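Local coordinates for protein CDA peptide synthetase I (Streptomyces coelicolor, PDB 5DU9) that is the condensation domain of a modular peptide synthetase, with the fold of the CoA-dependent acyltransferase superfamily, at residues Ala15-Trp20 with Gly73-Ala78. The protein carries 1 engineered substitution. Numbering follows the deposited sequence.
Engineered in segment 15-20: Cys-18 (natural residue Glu). With UM2 ((2S)-2-amino-N-butyl-propanamide), chain E.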
loop_
_atom_site.group_PDB
_atom_site.type_symbol
_atom_site.label_atom_id
_atom_site.label_comp_id
_atom_site.label_asym_id
_atom_site.label_seq_id
_atom_site.Cartn_x
_atom_site.Cartn_y
_atom_site.Cartn_z
ATOM N N ALA A 15 -8.432 -0.268 -11.268
ATOM C CA ALA A 15 -7.184 -0.752 -10.693
ATOM C C ALA A 15 -6.978 -2.232 -11.006
ATOM O O ALA A 15 -5.869 -2.668 -11.278
ATOM C CB ALA A 15 -7.166 -0.524 -9.196
ATOM N N GLN A 16 -8.054 -3.004 -10.975
ATOM C CA GLN A 16 -7.951 -4.422 -11.285
ATOM C C GLN A 16 -7.621 -4.638 -12.762
ATOM O O GLN A 16 -6.818 -5.512 -13.099
ATOM C CB GLN A 16 -9.242 -5.143 -10.907
ATOM C CG GLN A 16 -9.400 -5.306 -9.411
ATOM C CD GLN A 16 -10.701 -5.976 -9.020
ATOM O OE1 GLN A 16 -11.766 -5.635 -9.528
ATOM N NE2 GLN A 16 -10.621 -6.932 -8.110
ATOM N N HIS A 17 -8.232 -3.843 -13.640
ATOM C CA HIS A 17 -7.902 -3.878 -15.066
ATOM C C HIS A 17 -6.415 -3.591 -15.277
ATOM O O HIS A 17 -5.761 -4.218 -16.107
ATOM C CB HIS A 17 -8.737 -2.863 -15.851
ATOM C CG HIS A 17 -10.082 -3.371 -16.271
ATOM N ND1 HIS A 17 -10.243 -4.345 -17.232
ATOM C CD2 HIS A 17 -11.331 -3.022 -15.877
ATOM C CE1 HIS A 17 -11.532 -4.584 -17.404
ATOM N NE2 HIS A 17 -12.214 -3.794 -16.594
ATOM N N CYS A 18 -5.893 -2.633 -14.516
ATOM C CA CYS A 18 -4.488 -2.246 -14.606
ATOM C C CYS A 18 -3.562 -3.407 -14.233
ATOM O O CYS A 18 -2.596 -3.707 -14.946
ATOM C CB CYS A 18 -4.221 -1.041 -13.697
ATOM S SG CYS A 18 -2.494 -0.494 -13.627
ATOM N N VAL A 19 -3.857 -4.054 -13.111
ATOM C CA VAL A 19 -3.066 -5.189 -12.665
ATOM C C VAL A 19 -3.184 -6.339 -13.658
ATOM O O VAL A 19 -2.195 -6.996 -13.973
ATOM C CB VAL A 19 -3.497 -5.652 -11.261
ATOM C CG1 VAL A 19 -2.790 -6.945 -10.864
ATOM C CG2 VAL A 19 -3.195 -4.563 -10.243
ATOM N N TRP A 20 -4.392 -6.571 -14.165
ATOM C CA TRP A 20 -4.601 -7.655 -15.110
ATOM C C TRP A 20 -3.721 -7.471 -16.348
ATOM O O TRP A 20 -3.028 -8.403 -16.763
ATOM C CB TRP A 20 -6.074 -7.756 -15.515
ATOM C CG TRP A 20 -6.350 -8.975 -16.332
ATOM C CD1 TRP A 20 -6.593 -10.235 -15.866
ATOM C CD2 TRP A 20 -6.393 -9.060 -17.759
ATOM N NE1 TRP A 20 -6.786 -11.097 -16.913
ATOM C CE2 TRP A 20 -6.669 -10.402 -18.088
ATOM C CE3 TRP A 20 -6.226 -8.134 -18.792
ATOM C CZ2 TRP A 20 -6.787 -10.838 -19.405
ATOM C CZ3 TRP A 20 -6.340 -8.569 -20.098
ATOM C CH2 TRP A 20 -6.619 -9.909 -20.393
ATOM N N GLY A 73 -11.714 -12.102 -25.348
ATOM C CA GLY A 73 -10.432 -11.972 -24.679
ATOM C C GLY A 73 -10.405 -10.914 -23.591
ATOM O O GLY A 73 -9.330 -10.531 -23.129
ATOM N N ARG A 74 -11.580 -10.445 -23.175
ATOM C CA ARG A 74 -11.671 -9.435 -22.121
ATOM C C ARG A 74 -11.836 -10.085 -20.748
ATOM O O ARG A 74 -12.552 -11.078 -20.613
ATOM C CB ARG A 74 -12.838 -8.485 -22.388
ATOM C CG ARG A 74 -12.720 -7.718 -23.689
ATOM C CD ARG A 74 -13.789 -6.643 -23.792
ATOM N NE ARG A 74 -13.695 -5.897 -25.045
ATOM C CZ ARG A 74 -14.325 -6.222 -26.172
ATOM N NH1 ARG A 74 -15.114 -7.288 -26.225
ATOM N NH2 ARG A 74 -14.167 -5.472 -27.252
ATOM N N PRO A 75 -11.187 -9.521 -19.718
ATOM C CA PRO A 75 -11.261 -10.134 -18.387
ATOM C C PRO A 75 -12.574 -9.881 -17.652
ATOM O O PRO A 75 -13.212 -8.847 -17.861
ATOM C CB PRO A 75 -10.106 -9.467 -17.638
ATOM C CG PRO A 75 -9.992 -8.131 -18.271
ATOM C CD PRO A 75 -10.299 -8.344 -19.726
ATOM N N TYR A 76 -12.967 -10.829 -16.809
ATOM C CA TYR A 76 -14.058 -10.621 -15.868
ATOM C C TYR A 76 -13.747 -11.367 -14.577
ATOM O O TYR A 76 -12.867 -12.226 -14.544
ATOM C CB TYR A 76 -15.403 -11.069 -16.453
ATOM C CG TYR A 76 -15.549 -12.553 -16.739
ATOM C CD1 TYR A 76 -15.984 -13.433 -15.754
ATOM C CD2 TYR A 76 -15.291 -13.065 -18.003
ATOM C CE1 TYR A 76 -16.139 -14.785 -16.018
ATOM C CE2 TYR A 76 -15.447 -14.418 -18.277
ATOM C CZ TYR A 76 -15.868 -15.271 -17.280
ATOM O OH TYR A 76 -16.025 -16.615 -17.547
ATOM N N ARG A 77 -14.461 -11.014 -13.512
ATOM C CA ARG A 77 -14.269 -11.638 -12.213
ATOM C C ARG A 77 -15.413 -12.603 -11.914
ATOM O O ARG A 77 -16.579 -12.283 -12.139
ATOM C CB ARG A 77 -14.168 -10.569 -11.120
ATOM C CG ARG A 77 -13.949 -11.125 -9.723
ATOM C CD ARG A 77 -13.811 -10.009 -8.700
ATOM N NE ARG A 77 -15.024 -9.198 -8.608
ATOM C CZ ARG A 77 -16.126 -9.568 -7.963
ATOM N NH1 ARG A 77 -16.187 -10.748 -7.356
ATOM N NH2 ARG A 77 -17.177 -8.761 -7.935
ATOM N N ALA A 78 -15.060 -13.786 -11.415
ATOM C CA ALA A 78 -16.034 -14.811 -11.057
ATOM C C ALA A 78 -15.972 -15.104 -9.561
ATOM O O ALA A 78 -14.891 -15.261 -8.996
ATOM C CB ALA A 78 -15.786 -16.078 -11.856
HETATM C CCH UM2 E . -2.192 0.418 -12.102
HETATM C CCI UM2 E . -2.577 -0.384 -10.872
HETATM C CCJ UM2 E . -1.449 -1.295 -10.380
HETATM C CCK UM2 E . -0.411 -0.560 -9.533
HETATM N NCL UM2 E . -0.779 -0.412 -8.130
HETATM C CCM UM2 E . 0.103 -0.593 -7.145
HETATM O OCN UM2 E . 1.085 -1.312 -7.250
HETATM C CCO UM2 E . -0.140 0.163 -5.868
HETATM C CCP UM2 E . 0.520 1.535 -5.961
HETATM N NCQ UM2 E . 0.457 -0.561 -4.729
HETATM O O HOH W 1 -14.240 -6.703 -9.559
#
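A single water joins Gln-16 to Arg-77: it lies 2.7 Å from OE1 of Gln-16, hydrogen-bonded to it. The same water accepts from NE of Arg-77 at 2.8 Å, lying in the guanidinium plane at its edge. The direct approach is looser, with Gln-16 NE2 4.5 Å from Arg-77 CD. Both side chains are held by further partners, since Gln-16 NE2 donates to the carbonyl of Ile-159 while Arg-77 NH1 is hydrogen-bonded to Ser-65 OG and forms a salt bridge with Glu-61.

One turn further along the helix the contact becomes apolar, and Pro-75 carries it. Its CB sits over one face of the Trp-20 indole, 3.6 Å from the centroid of the five-membered ring and 12° off the ring normal, a well-aligned CH-pi contact. The rest of the pyrrolidine continues across the six-membered ring, CD reaching 4.0 Å from Trp-20 CZ3. With CG anti to the backbone N (chi1 -172°), Trp-20 extends its ring to meet the proline. His-17 closes in from another side, its ND1 3.9 Å from Pro-75 CG, the two side chains crossing at about a right angle.

The engineered Cys-18 turns to the other flank of the helix, where SG is covalently bonded to CCH of (2S)-2-amino-N-butyl-propanamide, and Val-19 CG2 also touches this ligand. Helix 14-24 thus has one flank in the ligand pocket and another resting against the antiparallel beta hairpin 65-69/75-79, within the condensation domain, a member of the CoA-dependent acyltransferase superfamily.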